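Local coordinates for long form salivary protein D7L1 (Aedes aegypti, PDB 3DYE) that binds and sequesters biogenic amines and leukotrienes of the vertebrate host, helping the female mosquito to feed on blood, at residues Ser152-Cys157 / Tyr266-Ser271; Leu185-Thr190 / Lys243-Tyr248; Lys195-Ile200 / Glu262-Arg267. All blocks are in the same frame, centred on the assembly; numbering follows the deposited sequence.

Interaction 1: Ser152-Cys157 / Tyr266-Ser271; sequences SYFEFC and YREVRS. With LNR (L-norepinephrine), chain F.
S152 and S271 bring the two segments together, their CA atoms 5.2 Å apart where the first turn of helix 153-161 meets residues 266-271 of helix 257-271. The short helical axes run nearly at right angles (88°). S152 is the N-cap of its helix: OG accepts from E155 N. Next to it, Y153 N donates across the contact to S271 OG at 3.0 Å. That hydroxyl, set between its own backbone N and carbonyl carbon (chi1 82°), in turn donates to E268 O, so one serine ties the start of one helix to the other. The extended side chain of E268 lays CG over one face of the F154 ring, toward its rim, 3.8 Å from the centroid in a CH-pi contact, and its carboxylate is stacked only 18° from the ring plane. OE1 accepts from the norepinephrine amine NAA at 2.6 Å, while OE2 accepts from a water that also bonds S152 OG, and forms a salt bridge with R176. The F154 ring meets the ligand with its edge, CD1 lying 3.5 Å from CAG. Ring, arginine and bridging water thus fix the E268 carboxylate in the place where it receives the ligand's amine, which is probably cationic.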
loop_
_atom_site.group_PDB
_atom_site.type_symbol
_atom_site.label_atom_id
_atom_site.label_comp_id
_atom_site.label_asym_id
_atom_site.label_seq_id
_atom_site.Cartn_x
_atom_site.Cartn_y
_atom_site.Cartn_z
ATOM N N SER A 152 12.294 0.911 4.471
ATOM C CA SER A 152 11.348 1.943 4.867
ATOM C C SER A 152 10.931 2.772 3.642
ATOM O O SER A 152 11.784 3.177 2.850
ATOM C CB SER A 152 12.024 2.845 5.896
ATOM O OG SER A 152 11.448 4.125 5.912
ATOM N N TYR A 153 9.638 3.026 3.475
ATOM C CA TYR A 153 9.231 3.885 2.357
ATOM C C TYR A 153 9.789 5.312 2.499
ATOM O O TYR A 153 10.092 5.980 1.499
ATOM C CB TYR A 153 7.720 3.890 2.148
ATOM C CG TYR A 153 7.372 4.055 0.685
ATOM C CD1 TYR A 153 6.974 2.960 -0.085
ATOM C CD2 TYR A 153 7.474 5.306 0.063
ATOM C CE1 TYR A 153 6.677 3.109 -1.442
ATOM C CE2 TYR A 153 7.191 5.467 -1.274
ATOM C CZ TYR A 153 6.793 4.361 -2.031
ATOM O OH TYR A 153 6.512 4.534 -3.372
ATOM N N PHE A 154 9.918 5.771 3.742
ATOM C CA PHE A 154 10.497 7.087 4.020
ATOM C C PHE A 154 11.937 7.130 3.530
ATOM O O PHE A 154 12.340 8.096 2.876
ATOM C CB PHE A 154 10.454 7.400 5.517
ATOM C CG PHE A 154 9.090 7.782 6.026
ATOM C CD1 PHE A 154 8.899 8.998 6.667
ATOM C CD2 PHE A 154 8.000 6.926 5.880
ATOM C CE1 PHE A 154 7.650 9.358 7.153
ATOM C CE2 PHE A 154 6.738 7.283 6.358
ATOM C CZ PHE A 154 6.566 8.502 6.997
ATOM N N GLU A 155 12.700 6.080 3.841
ATOM C CA GLU A 155 14.090 5.968 3.385
ATOM C C GLU A 155 14.173 6.001 1.862
ATOM O O GLU A 155 15.054 6.656 1.296
ATOM C CB GLU A 155 14.734 4.678 3.895
ATOM C CG GLU A 155 16.191 4.528 3.459
ATOM C CD GLU A 155 16.712 3.120 3.653
ATOM O OE1 GLU A 155 16.736 2.652 4.814
ATOM O OE2 GLU A 155 17.104 2.488 2.648
ATOM N N PHE A 156 13.261 5.279 1.212
ATOM C CA PHE A 156 13.210 5.234 -0.242
ATOM C C PHE A 156 13.099 6.648 -0.814
ATOM O O PHE A 156 13.884 7.022 -1.686
ATOM C CB PHE A 156 12.071 4.323 -0.752
ATOM C CG PHE A 156 11.716 4.557 -2.205
ATOM C CD1 PHE A 156 12.577 4.141 -3.223
ATOM C CD2 PHE A 156 10.546 5.230 -2.554
ATOM C CE1 PHE A 156 12.263 4.379 -4.565
ATOM C CE2 PHE A 156 10.228 5.471 -3.896
ATOM C CZ PHE A 156 11.090 5.045 -4.899
ATOM N N CYS A 157 12.148 7.436 -0.304
ATOM C CA CYS A 157 11.951 8.799 -0.807
ATOM C C CYS A 157 13.130 9.710 -0.458
ATOM O O CYS A 157 13.596 10.475 -1.299
ATOM C CB CYS A 157 10.652 9.390 -0.274
ATOM S SG CYS A 157 9.183 8.496 -0.836
ATOM N N TYR A 266 5.075 5.854 13.639
ATOM C CA TYR A 266 4.741 4.428 13.677
ATOM C C TYR A 266 4.564 3.887 12.260
ATOM O O TYR A 266 5.016 2.784 11.957
ATOM C CB TYR A 266 3.482 4.167 14.516
ATOM C CG TYR A 266 3.202 2.700 14.844
ATOM C CD1 TYR A 266 4.240 1.793 15.082
ATOM C CD2 TYR A 266 1.887 2.230 14.953
ATOM C CE1 TYR A 266 3.974 0.445 15.410
ATOM C CE2 TYR A 266 1.610 0.887 15.286
ATOM C CZ TYR A 266 2.655 0.004 15.506
ATOM O OH TYR A 266 2.373 -1.312 15.824
ATOM N N ARG A 267 3.923 4.671 11.391
ATOM C CA ARG A 267 3.756 4.256 9.992
ATOM C C ARG A 267 5.120 4.024 9.341
ATOM O O ARG A 267 5.308 3.040 8.620
ATOM C CB ARG A 267 2.935 5.280 9.195
ATOM C CG ARG A 267 2.642 4.861 7.734
ATOM C CD ARG A 267 2.086 3.429 7.633
ATOM N NE ARG A 267 1.770 3.026 6.261
ATOM C CZ ARG A 267 0.622 3.297 5.643
ATOM N NH1 ARG A 267 -0.332 3.976 6.271
ATOM N NH2 ARG A 267 0.418 2.879 4.398
ATOM N N GLU A 268 6.062 4.936 9.587
ATOM C CA GLU A 268 7.429 4.774 9.066
ATOM C C GLU A 268 8.012 3.409 9.440
ATOM O O GLU A 268 8.544 2.703 8.583
ATOM C CB GLU A 268 8.346 5.892 9.560
ATOM C CG GLU A 268 9.717 5.886 8.877
ATOM C CD GLU A 268 10.710 6.867 9.475
ATOM O OE1 GLU A 268 10.341 7.645 10.377
ATOM O OE2 GLU A 268 11.879 6.858 9.031
ATOM N N VAL A 269 7.904 3.046 10.719
ATOM C CA VAL A 269 8.375 1.750 11.213
ATOM C C VAL A 269 7.694 0.586 10.488
ATOM O O VAL A 269 8.361 -0.358 10.049
ATOM C CB VAL A 269 8.196 1.625 12.752
ATOM C CG1 VAL A 269 8.477 0.202 13.228
ATOM C CG2 VAL A 269 9.112 2.635 13.477
ATOM N N ARG A 270 6.374 0.666 10.343
ATOM C CA ARG A 270 5.609 -0.414 9.712
ATOM C C ARG A 270 5.817 -0.468 8.195
ATOM O O ARG A 270 5.674 -1.529 7.579
ATOM C CB ARG A 270 4.119 -0.321 10.083
ATOM C CG ARG A 270 3.878 -0.532 11.580
ATOM C CD ARG A 270 2.402 -0.518 11.967
ATOM N NE ARG A 270 1.860 0.838 11.945
ATOM C CZ ARG A 270 1.095 1.315 10.968
ATOM N NH1 ARG A 270 0.742 0.537 9.955
ATOM N NH2 ARG A 270 0.646 2.557 11.025
ATOM N N SER A 271 6.172 0.669 7.597
ATOM C CA SER A 271 6.449 0.725 6.161
ATOM C C SER A 271 7.720 -0.054 5.804
ATOM O O SER A 271 7.933 -0.401 4.638
ATOM C CB SER A 271 6.565 2.177 5.674
ATOM O OG SER A 271 7.853 2.723 5.910
HETATM O OAC LNR F . 11.323 12.273 5.060
HETATM C CAJ LNR F . 10.400 12.636 5.991
HETATM C CAG LNR F . 10.456 12.126 7.287
HETATM C CAI LNR F . 9.385 13.522 5.682
HETATM O OAB LNR F . 9.270 14.069 4.441
HETATM C CAE LNR F . 8.471 13.861 6.671
HETATM C CAF LNR F . 8.558 13.364 7.860
HETATM C CAK LNR F . 9.484 12.528 8.203
HETATM C CAL LNR F . 9.471 12.026 9.599
HETATM O OAD LNR F . 9.934 13.070 10.453
HETATM C CAH LNR F . 10.330 10.778 9.789
HETATM N NAA LNR F . 9.967 10.115 11.029
HETATM O O HOH W 1 12.933 4.913 7.923
#

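Interaction 2: Leu185-Thr190 / Lys243-Tyr248; sequences LFKEHT and KSWHYY. With LNR (L-norepinephrine), chain F.
S244 opens the contact from helix 243-252, its CB resting 3.9 Å from T190 O while its hydroxyl turns to D191. W245 follows and meets helix 184-196 most extensively. K187 runs extended across one face of the indole: CE stands 3.6 Å from the centroid of the six-membered ring, almost on its normal, and NZ, 4.4 Å from that centroid, makes a cation-pi contact and a salt bridge with E242. At the rim of the indole comes F186, CD2 3.6 Å from W245 CD1, the two ring planes perpendicular and neither ring over the other's face. W245 NE1 bonds L181 O, and a water links W245 N to K187 O. Y248 sets its CB 3.5 Å from T190 CG2, a methyl directed there by its position anti to the backbone N. The Y248 ring meets the edge of F186, Y248 CE2 3.8 Å from F186 CZ, and Y248 OH approaches norepinephrine CAE. H189 NE2 donates to both catechol oxygens, at 2.8 Å to OAC and more weakly to OAB. The helices cross at 85°, the ligand bound beside the crossing. Helix 153-161 packs against L185, E188 and H189 of one partner, and helix 223-233 touches Y247 of the other.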
loop_
_atom_site.group_PDB
_atom_site.type_symbol
_atom_site.label_atom_id
_atom_site.label_comp_id
_atom_site.label_asym_id
_atom_site.label_seq_id
_atom_site.Cartn_x
_atom_site.Cartn_y
_atom_site.Cartn_z
ATOM N N LEU A 185 11.767 20.809 -4.480
ATOM C CA LEU A 185 12.336 19.502 -4.142
ATOM C C LEU A 185 11.612 18.878 -2.950
ATOM O O LEU A 185 11.231 17.706 -2.988
ATOM C CB LEU A 185 13.841 19.609 -3.870
ATOM C CG LEU A 185 14.554 18.344 -3.376
ATOM C CD1 LEU A 185 14.543 17.259 -4.438
ATOM C CD2 LEU A 185 15.977 18.708 -2.998
ATOM N N PHE A 186 11.395 19.672 -1.906
ATOM C CA PHE A 186 10.680 19.170 -0.735
ATOM C C PHE A 186 9.237 18.796 -1.050
ATOM O O PHE A 186 8.724 17.813 -0.522
ATOM C CB PHE A 186 10.713 20.159 0.429
ATOM C CG PHE A 186 10.081 19.618 1.686
ATOM C CD1 PHE A 186 10.706 18.610 2.409
ATOM C CD2 PHE A 186 8.859 20.119 2.144
ATOM C CE1 PHE A 186 10.127 18.097 3.581
ATOM C CE2 PHE A 186 8.273 19.626 3.308
ATOM C CZ PHE A 186 8.907 18.608 4.032
ATOM N N LYS A 187 8.584 19.578 -1.911
ATOM C CA LYS A 187 7.209 19.268 -2.304
ATOM C C LYS A 187 7.145 17.928 -3.047
ATOM O O LYS A 187 6.221 17.141 -2.838
ATOM C CB LYS A 187 6.607 20.408 -3.139
ATOM C CG LYS A 187 6.367 21.701 -2.330
ATOM C CD LYS A 187 5.772 22.834 -3.168
ATOM C CE LYS A 187 5.631 24.108 -2.330
ATOM N NZ LYS A 187 5.066 25.260 -3.109
ATOM N N GLU A 188 8.146 17.672 -3.888
ATOM C CA GLU A 188 8.270 16.406 -4.616
ATOM C C GLU A 188 8.511 15.252 -3.667
ATOM O O GLU A 188 7.904 14.194 -3.803
ATOM C CB GLU A 188 9.420 16.470 -5.624
ATOM C CG GLU A 188 9.201 17.449 -6.772
ATOM C CD GLU A 188 10.214 17.275 -7.892
ATOM O OE1 GLU A 188 10.572 16.113 -8.185
ATOM O OE2 GLU A 188 10.642 18.295 -8.484
ATOM N N HIS A 189 9.416 15.460 -2.716
ATOM C CA HIS A 189 9.719 14.461 -1.702
ATOM C C HIS A 189 8.469 14.119 -0.882
ATOM O O HIS A 189 8.164 12.952 -0.651
ATOM C CB HIS A 189 10.841 14.961 -0.790
ATOM C CG HIS A 189 11.010 14.146 0.455
ATOM N ND1 HIS A 189 11.581 12.890 0.452
ATOM C CD2 HIS A 189 10.663 14.398 1.738
ATOM C CE1 HIS A 189 11.584 12.408 1.680
ATOM N NE2 HIS A 189 11.027 13.301 2.480
ATOM N N THR A 190 7.749 15.149 -0.452
ATOM C CA THR A 190 6.557 14.958 0.362
ATOM C C THR A 190 5.462 14.242 -0.435
ATOM O O THR A 190 4.717 13.429 0.116
ATOM C CB THR A 190 6.084 16.297 0.966
ATOM O OG1 THR A 190 7.138 16.824 1.785
ATOM C CG2 THR A 190 4.857 16.098 1.829
ATOM N N LYS A 243 -0.413 19.153 -3.832
ATOM C CA LYS A 243 -1.468 18.637 -2.962
ATOM C C LYS A 243 -0.947 17.854 -1.758
ATOM O O LYS A 243 -1.384 18.098 -0.633
ATOM C CB LYS A 243 -2.492 17.806 -3.740
ATOM C CG LYS A 243 -3.851 17.790 -3.048
ATOM C CD LYS A 243 -4.854 16.876 -3.715
ATOM C CE LYS A 243 -5.482 17.519 -4.940
ATOM N NZ LYS A 243 -6.623 16.684 -5.427
ATOM N N SER A 244 -0.013 16.933 -1.994
ATOM C CA SER A 244 0.556 16.117 -0.916
ATOM C C SER A 244 1.238 16.997 0.118
ATOM O O SER A 244 1.014 16.848 1.319
ATOM C CB SER A 244 1.553 15.092 -1.463
ATOM O OG SER A 244 0.907 14.040 -2.163
ATOM N N TRP A 245 2.079 17.908 -0.359
ATOM C CA TRP A 245 2.750 18.869 0.513
ATOM C C TRP A 245 1.741 19.704 1.301
ATOM O O TRP A 245 1.915 19.908 2.500
ATOM C CB TRP A 245 3.705 19.748 -0.297
ATOM C CG TRP A 245 4.351 20.853 0.481
ATOM C CD1 TRP A 245 5.448 20.762 1.289
ATOM C CD2 TRP A 245 3.943 22.224 0.510
ATOM N NE1 TRP A 245 5.749 21.992 1.820
ATOM C CE2 TRP A 245 4.841 22.909 1.358
ATOM C CE3 TRP A 245 2.905 22.942 -0.103
ATOM C CZ2 TRP A 245 4.735 24.281 1.613
ATOM C CZ3 TRP A 245 2.797 24.312 0.154
ATOM C CH2 TRP A 245 3.710 24.963 1.005
ATOM N N HIS A 246 0.688 20.168 0.630
ATOM C CA HIS A 246 -0.377 20.925 1.290
ATOM C C HIS A 246 -0.895 20.208 2.545
ATOM O O HIS A 246 -0.922 20.790 3.618
ATOM C CB HIS A 246 -1.546 21.195 0.343
ATOM C CG HIS A 246 -2.732 21.802 1.031
ATOM N ND1 HIS A 246 -2.747 23.110 1.465
ATOM C CD2 HIS A 246 -3.925 21.273 1.389
ATOM C CE1 HIS A 246 -3.904 23.363 2.052
ATOM N NE2 HIS A 246 -4.632 22.261 2.030
ATOM N N TYR A 247 -1.296 18.947 2.403
ATOM C CA TYR A 247 -1.867 18.210 3.532
ATOM C C TYR A 247 -0.852 17.860 4.609
ATOM O O TYR A 247 -1.186 17.855 5.799
ATOM C CB TYR A 247 -2.587 16.947 3.060
ATOM C CG TYR A 247 -3.882 17.289 2.381
ATOM C CD1 TYR A 247 -4.996 17.681 3.130
ATOM C CD2 TYR A 247 -3.992 17.260 0.996
ATOM C CE1 TYR A 247 -6.187 18.013 2.521
ATOM C CE2 TYR A 247 -5.189 17.588 0.372
ATOM C CZ TYR A 247 -6.282 17.961 1.139
ATOM O OH TYR A 247 -7.469 18.292 0.534
ATOM N N TYR A 248 0.375 17.567 4.193
ATOM C CA TYR A 248 1.456 17.343 5.147
ATOM C C TYR A 248 1.684 18.593 6.007
ATOM O O TYR A 248 1.689 18.522 7.239
ATOM C CB TYR A 248 2.743 16.951 4.419
ATOM C CG TYR A 248 3.923 16.772 5.345
ATOM C CD1 TYR A 248 4.066 15.615 6.102
ATOM C CD2 TYR A 248 4.896 17.770 5.467
ATOM C CE1 TYR A 248 5.152 15.449 6.959
ATOM C CE2 TYR A 248 5.983 17.617 6.323
ATOM C CZ TYR A 248 6.103 16.458 7.064
ATOM O OH TYR A 248 7.179 16.309 7.908
HETATM O OAC LNR F . 11.323 12.273 5.060
HETATM C CAJ LNR F . 10.400 12.636 5.991
HETATM C CAG LNR F . 10.456 12.126 7.287
HETATM C CAI LNR F . 9.385 13.522 5.682
HETATM O OAB LNR F . 9.270 14.069 4.441
HETATM C CAE LNR F . 8.471 13.861 6.671
HETATM C CAF LNR F . 8.558 13.364 7.860
HETATM C CAK LNR F . 9.484 12.528 8.203
HETATM C CAL LNR F . 9.471 12.026 9.599
HETATM O OAD LNR F . 9.934 13.070 10.453
HETATM C CAH LNR F . 10.330 10.778 9.789
HETATM N NAA LNR F . 9.967 10.115 11.029
HETATM O O HOH W 2 3.342 17.707 -2.976
#

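Interaction 3: Lys195-Ile200 / Glu262-Arg267; sequences KGIRYI and EAFDYR. With LNR (L-norepinephrine), chain F.
I197 fills the close-packed part of the contact, between the R267 guanidinium and the rings of Y199 and F264. Its CB sits centrally over one guanidinium face, 3.6 Å above the plane, and CG2 lies 3.7 Å from R267 CG. The other branch, CG1, stands between backbone N and carbonyl carbon (chi1 57°), turned toward the rings. Y199 and F264 meet obliquely with planes at 50°, Y199 CE2 being 3.7 Å from F264 CE1. The far edge of F264 touches norepinephrine, with CE2 3.6 Å from CAF. R267 bends at chi2 and runs antiparallel to the Y199 side chain, its guanidinium 75° to the ring plane; its charge is met by salt bridges from NH1 to D214 and E210, and D214 also bonds Y199 OH. Looser is the margin at R198, partly exposed and barely touching the other segment: NH1 donates to G196 O at 2.7 Å and forms a salt bridge with E7. D265, also partly exposed, instead faces the ligand, its OD1 accepting a weak bond from NAA. R198, with positive phi, is the C-prime residue of a Schellman motif ending helix 184-196, here packed against one wall of the biogenic-amine pocket of the C-terminal PBP/GOBP-like domain.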
loop_
_atom_site.group_PDB
_atom_site.type_symbol
_atom_site.label_atom_id
_atom_site.label_comp_id
_atom_site.label_asym_id
_atom_site.label_seq_id
_atom_site.Cartn_x
_atom_site.Cartn_y
_atom_site.Cartn_z
ATOM N N LYS A 195 2.120 9.679 -0.969
ATOM C CA LYS A 195 1.558 8.665 -1.863
ATOM C C LYS A 195 2.027 7.266 -1.466
ATOM O O LYS A 195 1.277 6.290 -1.580
ATOM C CB LYS A 195 1.889 8.974 -3.325
ATOM C CG LYS A 195 1.031 10.105 -3.870
ATOM C CD LYS A 195 1.403 10.497 -5.269
ATOM C CE LYS A 195 0.394 11.515 -5.777
ATOM N NZ LYS A 195 0.857 12.214 -6.997
ATOM N N GLY A 196 3.263 7.180 -0.978
ATOM C CA GLY A 196 3.865 5.905 -0.591
ATOM C C GLY A 196 3.164 5.238 0.581
ATOM O O GLY A 196 3.074 4.010 0.645
ATOM N N ILE A 197 2.671 6.045 1.515
ATOM C CA ILE A 197 1.890 5.514 2.637
ATOM C C ILE A 197 0.383 5.699 2.443
ATOM O O ILE A 197 -0.401 5.507 3.381
ATOM C CB ILE A 197 2.351 6.099 3.992
ATOM C CG1 ILE A 197 2.261 7.633 3.968
ATOM C CG2 ILE A 197 3.762 5.574 4.333
ATOM C CD1 ILE A 197 2.356 8.266 5.326
ATOM N N ARG A 198 0.005 6.075 1.217
ATOM C CA ARG A 198 -1.383 6.048 0.738
ATOM C C ARG A 198 -2.312 7.077 1.393
ATOM O O ARG A 198 -3.536 6.912 1.370
ATOM C CB ARG A 198 -1.976 4.621 0.818
ATOM C CG ARG A 198 -1.673 3.704 -0.385
ATOM C CD ARG A 198 -0.195 3.335 -0.531
ATOM N NE ARG A 198 0.025 2.346 -1.599
ATOM C CZ ARG A 198 1.209 1.835 -1.930
ATOM N NH1 ARG A 198 2.313 2.213 -1.292
ATOM N NH2 ARG A 198 1.302 0.944 -2.916
ATOM N N TYR A 199 -1.740 8.148 1.955
ATOM C CA TYR A 199 -2.544 9.262 2.479
ATOM C C TYR A 199 -3.099 10.056 1.299
ATOM O O TYR A 199 -4.138 10.703 1.403
ATOM C CB TYR A 199 -1.699 10.201 3.345
ATOM C CG TYR A 199 -1.346 9.689 4.729
ATOM C CD1 TYR A 199 -1.572 8.354 5.103
ATOM C CD2 TYR A 199 -0.754 10.547 5.666
ATOM C CE1 TYR A 199 -1.223 7.891 6.378
ATOM C CE2 TYR A 199 -0.409 10.094 6.935
ATOM C CZ TYR A 199 -0.639 8.771 7.281
ATOM O OH TYR A 199 -0.300 8.341 8.544
ATOM N N ILE A 200 -2.363 10.004 0.191
ATOM C CA ILE A 200 -2.761 10.618 -1.074
ATOM C C ILE A 200 -2.789 9.493 -2.116
ATOM O O ILE A 200 -1.843 8.706 -2.225
ATOM C CB ILE A 200 -1.785 11.760 -1.474
ATOM C CG1 ILE A 200 -1.798 12.892 -0.425
ATOM C CG2 ILE A 200 -2.086 12.310 -2.877
ATOM C CD1 ILE A 200 -3.102 13.718 -0.354
ATOM N N GLU A 262 3.157 11.234 15.982
ATOM C CA GLU A 262 3.178 9.897 16.578
ATOM C C GLU A 262 2.707 8.821 15.581
ATOM O O GLU A 262 3.341 7.758 15.444
ATOM C CB GLU A 262 2.325 9.857 17.843
ATOM C CG GLU A 262 2.438 8.535 18.603
ATOM C CD GLU A 262 1.807 8.575 19.980
ATOM O OE1 GLU A 262 1.369 9.662 20.407
ATOM O OE2 GLU A 262 1.762 7.509 20.639
ATOM N N ALA A 263 1.603 9.110 14.888
ATOM C CA ALA A 263 1.022 8.174 13.923
ATOM C C ALA A 263 1.962 7.955 12.727
ATOM O O ALA A 263 2.128 6.826 12.239
ATOM C CB ALA A 263 -0.353 8.685 13.451
ATOM N N PHE A 264 2.567 9.051 12.269
ATOM C CA PHE A 264 3.450 9.071 11.091
ATOM C C PHE A 264 4.737 8.307 11.410
ATOM O O PHE A 264 5.223 7.527 10.585
ATOM C CB PHE A 264 3.755 10.532 10.731
ATOM C CG PHE A 264 3.972 10.803 9.254
ATOM C CD1 PHE A 264 2.985 10.518 8.309
ATOM C CD2 PHE A 264 5.148 11.416 8.825
ATOM C CE1 PHE A 264 3.181 10.811 6.952
ATOM C CE2 PHE A 264 5.348 11.720 7.471
ATOM C CZ PHE A 264 4.362 11.411 6.537
ATOM N N ASP A 265 5.278 8.525 12.613
ATOM C CA ASP A 265 6.461 7.788 13.092
ATOM C C ASP A 265 6.230 6.274 13.124
ATOM O O ASP A 265 7.075 5.500 12.673
ATOM C CB ASP A 265 6.901 8.271 14.485
ATOM C CG ASP A 265 7.642 9.608 14.453
ATOM O OD1 ASP A 265 7.950 10.134 13.357
ATOM O OD2 ASP A 265 7.926 10.139 15.547
ATOM N N TYR A 266 5.075 5.854 13.639
ATOM C CA TYR A 266 4.741 4.428 13.677
ATOM C C TYR A 266 4.564 3.887 12.260
ATOM O O TYR A 266 5.016 2.784 11.957
ATOM C CB TYR A 266 3.482 4.167 14.516
ATOM C CG TYR A 266 3.202 2.700 14.844
ATOM C CD1 TYR A 266 4.240 1.793 15.082
ATOM C CD2 TYR A 266 1.887 2.230 14.953
ATOM C CE1 TYR A 266 3.974 0.445 15.410
ATOM C CE2 TYR A 266 1.610 0.887 15.286
ATOM C CZ TYR A 266 2.655 0.004 15.506
ATOM O OH TYR A 266 2.373 -1.312 15.824
ATOM N N ARG A 267 3.923 4.671 11.391
ATOM C CA ARG A 267 3.756 4.256 9.992
ATOM C C ARG A 267 5.120 4.024 9.341
ATOM O O ARG A 267 5.308 3.040 8.620
ATOM C CB ARG A 267 2.935 5.280 9.195
ATOM C CG ARG A 267 2.642 4.861 7.734
ATOM C CD ARG A 267 2.086 3.429 7.633
ATOM N NE ARG A 267 1.770 3.026 6.261
ATOM C CZ ARG A 267 0.622 3.297 5.643
ATOM N NH1 ARG A 267 -0.332 3.976 6.271
ATOM N NH2 ARG A 267 0.418 2.879 4.398
HETATM O OAC LNR F . 11.323 12.273 5.060
HETATM C CAJ LNR F . 10.400 12.636 5.991
HETATM C CAG LNR F . 10.456 12.126 7.287
HETATM C CAI LNR F . 9.385 13.522 5.682
HETATM O OAB LNR F . 9.270 14.069 4.441
HETATM C CAE LNR F . 8.471 13.861 6.671
HETATM C CAF LNR F . 8.558 13.364 7.860
HETATM C CAK LNR F . 9.484 12.528 8.203
HETATM C CAL LNR F . 9.471 12.026 9.599
HETATM O OAD LNR F . 9.934 13.070 10.453
HETATM C CAH LNR F . 10.330 10.778 9.789
HETATM N NAA LNR F . 9.967 10.115 11.029
#

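Overall arrangement
All three contacts are buried and line the norepinephrine pocket. Interactions 1 and 3 share helix 257-271, their centres about 8 Å apart, and F154 meets F264 edge-to-face between them. Interactions 2 and 3 share helix 184-196, and Y248 touches F264, so F264 bridges all three. Their chemistry differs with position. Interaction 1 joins serine and carboxylate hydrogen bonds to a phenylalanine face, holding the carboxylate for the amine end; interaction 2, farthest from the centre of the chain, is aromatic and serves the catechol end through H189, though its lysine edge is partly exposed; interaction 3 combines an apolar wall with an arginine in an acidic network. Around the ligand R176 and E158 complete the binding groups.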